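Local structure of putative lipoprotein (Campylobacter jejuni subsp. jejuni, 2G5G) at residues R144-S149 and D201-D206. The protein binds a cofacial pair of hemes as a dimer and probably takes part in bacterial heme uptake. Numbering follows the deposited sequence.
Sequences RSEITS and DRRMAD. With HEM (protoporphyrin IX containing Fe), chain B.
A bidentate salt bridge between E146, on the short helix 144-151 at the heme site, and R203, on the long helix 187-210, ties two helices whose backbones stay well apart: the nearest CA atoms, of E146 and R203, are 10.7 Å from each other. The link is made end-on, each terminal nitrogen of the guanidinium taking a different carboxylate oxygen. R203 NH2 donates to E146 OE1 at 2.8 Å, with a nearly straight N-H...O angle of 165°; this oxygen lies in the guanidinium plane. The second bond, R203 NH1 to E146 OE2 at 2.9 Å, is more bent, and its donor arrives on the syn side of the carboxylate. The two flat groups are turned 56° apart, and OE1 is met from above the carboxylate plane rather than within it. R203 reaches this position with CG anti to its backbone N (chi1 169°), then folds at chi2 and chi3, while E146 extends beyond CG. E146 OE2 also accepts from the backbone N of S143, just before helix 144-151, which helps fix the carboxylate.

On another side of the same turn, the next two residues meet the heme. I147 brings CD1 to 3.9 Å from propionate oxygen O2A of HEM and CG2 to 4.0 Å from HEM CBA, and T148 OG1 lies 3.8 Å from the methyl carbon CMA of HEM. This hydroxyl donates to R144 O at 3.0 Å from above the carbonyl plane, joining T148 N on the same acceptor. T148 also packs on T148 of the second subunit, while K200 of helix 187-210 hydrogen-bonds to heme through NZ. The contact is thus a surface salt bridge between two pocket-lining helices beside the cofacial heme site of the ChaN dimer.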
loop_
_atom_site.group_PDB
_atom_site.type_symbol
_atom_site.label_atom_id
_atom_site.label_comp_id
_atom_site.label_asym_id
_atom_site.label_seq_id
_atom_site.Cartn_x
_atom_site.Cartn_y
_atom_site.Cartn_z
ATOM N N ARG A 144 5.081 10.009 5.760
ATOM C CA ARG A 144 4.649 9.202 4.585
ATOM C C ARG A 144 5.831 8.753 3.745
ATOM O O ARG A 144 5.963 7.572 3.415
ATOM C CB ARG A 144 3.707 10.009 3.680
ATOM C CG ARG A 144 2.320 10.290 4.241
ATOM C CD ARG A 144 1.323 9.212 3.844
ATOM N NE ARG A 144 -0.052 9.608 4.149
ATOM C CZ ARG A 144 -0.830 10.314 3.327
ATOM N NH1 ARG A 144 -0.381 10.720 2.139
ATOM N NH2 ARG A 144 -2.062 10.631 3.692
ATOM N N SER A 145 6.696 9.710 3.411
ATOM C CA SER A 145 7.893 9.472 2.601
ATOM C C SER A 145 8.829 8.489 3.270
ATOM O O SER A 145 9.411 7.622 2.603
ATOM C CB SER A 145 8.635 10.789 2.356
ATOM O OG SER A 145 7.709 11.869 2.401
ATOM N N GLU A 146 9.000 8.637 4.591
ATOM C CA GLU A 146 9.803 7.694 5.362
ATOM C C GLU A 146 9.201 6.277 5.311
ATOM O O GLU A 146 9.926 5.294 5.177
ATOM C CB GLU A 146 9.967 8.169 6.823
ATOM C CG GLU A 146 11.269 8.955 7.067
ATOM C CD GLU A 146 11.268 9.752 8.368
ATOM O OE1 GLU A 146 12.368 10.144 8.797
ATOM O OE2 GLU A 146 10.178 10.003 8.922
ATOM N N ILE A 147 7.877 6.195 5.414
ATOM C CA ILE A 147 7.167 4.908 5.436
ATOM C C ILE A 147 7.251 4.210 4.081
ATOM O O ILE A 147 7.463 2.993 3.997
ATOM C CB ILE A 147 5.708 5.094 5.852
ATOM C CG1 ILE A 147 5.635 5.502 7.337
ATOM C CG2 ILE A 147 4.907 3.819 5.595
ATOM C CD1 ILE A 147 4.325 6.010 7.726
ATOM N N THR A 148 7.091 4.994 3.027
ATOM C CA THR A 148 7.260 4.494 1.669
ATOM C C THR A 148 8.669 3.972 1.416
ATOM O O THR A 148 8.837 2.906 0.800
ATOM C CB THR A 148 6.846 5.547 0.638
ATOM O OG1 THR A 148 5.493 5.948 0.912
ATOM C CG2 THR A 148 6.942 4.974 -0.774
ATOM N N SER A 149 9.670 4.679 1.944
ATOM C CA SER A 149 11.065 4.271 1.800
ATOM C C SER A 149 11.407 2.956 2.512
ATOM O O SER A 149 12.179 2.151 1.992
ATOM C CB SER A 149 11.996 5.389 2.255
ATOM O OG SER A 149 13.340 4.970 2.158
ATOM N N ASP A 201 7.441 2.496 15.792
ATOM C CA ASP A 201 7.663 2.341 17.240
ATOM C C ASP A 201 8.999 2.912 17.701
ATOM O O ASP A 201 9.079 3.591 18.732
ATOM C CB ASP A 201 7.508 0.860 17.596
ATOM C CG ASP A 201 6.055 0.430 17.605
ATOM O OD1 ASP A 201 5.169 1.320 17.706
ATOM O OD2 ASP A 201 5.775 -0.790 17.493
ATOM N N ARG A 202 10.029 2.708 16.881
ATOM C CA ARG A 202 11.366 3.194 17.140
ATOM C C ARG A 202 11.403 4.726 17.126
ATOM O O ARG A 202 11.982 5.333 18.023
ATOM C CB ARG A 202 12.345 2.629 16.102
ATOM C CG ARG A 202 13.804 3.013 16.319
ATOM C CD ARG A 202 14.309 2.566 17.689
ATOM N NE ARG A 202 14.253 1.114 17.921
ATOM C CZ ARG A 202 15.222 0.261 17.580
ATOM N NH1 ARG A 202 16.332 0.692 16.967
ATOM N NH2 ARG A 202 15.090 -1.033 17.844
ATOM N N ARG A 203 10.770 5.315 16.119
ATOM C CA ARG A 203 10.714 6.781 15.968
ATOM C C ARG A 203 9.936 7.436 17.104
ATOM O O ARG A 203 10.460 8.355 17.726
ATOM C CB ARG A 203 10.085 7.182 14.628
ATOM C CG ARG A 203 9.738 8.695 14.514
ATOM C CD ARG A 203 10.970 9.573 14.553
ATOM N NE ARG A 203 11.936 9.191 13.512
ATOM C CZ ARG A 203 11.848 9.532 12.213
ATOM N NH1 ARG A 203 10.851 10.279 11.749
ATOM N NH2 ARG A 203 12.781 9.108 11.378
HETATM N N MSE A 204 8.707 6.972 17.358
HETATM C CA MSE A 204 7.925 7.466 18.492
HETATM C C MSE A 204 8.722 7.353 19.800
HETATM O O MSE A 204 8.730 8.325 20.574
HETATM C CB MSE A 204 6.558 6.798 18.585
HETATM C CG MSE A 204 5.674 7.051 17.316
HETATM SE SE MSE A 204 3.873 6.681 17.629
HETATM C CE MSE A 204 3.868 4.997 16.605
ATOM N N ALA A 205 9.385 6.207 20.038
ATOM C CA ALA A 205 10.325 6.065 21.183
ATOM C C ALA A 205 11.447 7.098 21.177
ATOM O O ALA A 205 11.791 7.666 22.227
ATOM C CB ALA A 205 10.917 4.672 21.275
ATOM N N ASP A 206 12.014 7.341 19.999
ATOM C CA ASP A 206 13.125 8.277 19.857
ATOM C C ASP A 206 12.633 9.658 20.327
ATOM O O ASP A 206 13.261 10.301 21.166
ATOM C CB ASP A 206 13.585 8.260 18.375
ATOM C CG ASP A 206 14.917 8.980 18.122
ATOM O OD1 ASP A 206 15.536 9.571 19.024
ATOM O OD2 ASP A 206 15.356 8.940 16.971
HETATM C CHA HEM B . -1.706 2.676 3.925
HETATM C CHB HEM B . 0.795 3.302 -0.243
HETATM C CHC HEM B . -1.566 -0.361 -2.360
HETATM C CHD HEM B . -4.001 -1.085 1.803
HETATM C C1A HEM B . -0.836 3.181 2.967
HETATM C C2A HEM B . 0.031 4.343 3.122
HETATM C C3A HEM B . 0.712 4.505 1.973
HETATM C C4A HEM B . 0.318 3.458 1.051
HETATM C CMA HEM B . 1.752 5.603 1.657
HETATM C CAA HEM B . 0.121 5.228 4.396
HETATM C CBA HEM B . 0.978 4.548 5.465
HETATM C CGA HEM B . 0.636 4.962 6.897
HETATM O O1A HEM B . 0.097 6.089 7.117
HETATM O O2A HEM B . 0.910 4.154 7.833
HETATM C C1B HEM B . 0.315 2.452 -1.223
HETATM C C2B HEM B . 0.606 2.501 -2.650
HETATM C C3B HEM B . -0.044 1.492 -3.246
HETATM C C4B HEM B . -0.769 0.755 -2.212
HETATM C CMB HEM B . 1.500 3.547 -3.350
HETATM C CAB HEM B . -0.011 1.182 -4.769
HETATM C CBB HEM B . -0.571 0.071 -5.267
HETATM C C1C HEM B . -2.413 -0.890 -1.406
HETATM C C2C HEM B . -3.278 -2.043 -1.582
HETATM C C3C HEM B . -3.940 -2.240 -0.433
HETATM C C4C HEM B . -3.525 -1.218 0.513
HETATM C CMC HEM B . -3.392 -2.889 -2.871
HETATM C CAC HEM B . -4.977 -3.352 -0.140
HETATM C CBC HEM B . -4.677 -4.644 -0.321
HETATM C C1D HEM B . -3.646 -0.173 2.778
HETATM C C2D HEM B . -4.171 -0.136 4.127
HETATM C C3D HEM B . -3.454 1.041 4.806
HETATM C C4D HEM B . -2.565 1.591 3.793
HETATM C CMD HEM B . -5.227 -1.082 4.742
HETATM C CAD HEM B . -3.645 1.523 6.265
HETATM C CBD HEM B . -2.283 1.542 6.957
HETATM C CGD HEM B . -2.292 0.675 8.194
HETATM O O1D HEM B . -1.704 -0.437 8.150
HETATM O O2D HEM B . -2.878 1.094 9.231
HETATM N NA HEM B . -0.638 2.671 1.685
HETATM N NB HEM B . -0.518 1.371 -1.005
HETATM N NC HEM B . -2.588 -0.418 -0.109
HETATM N ND HEM B . -2.720 0.850 2.635
HETATM FE FE HEM B . -1.757 1.211 0.703
#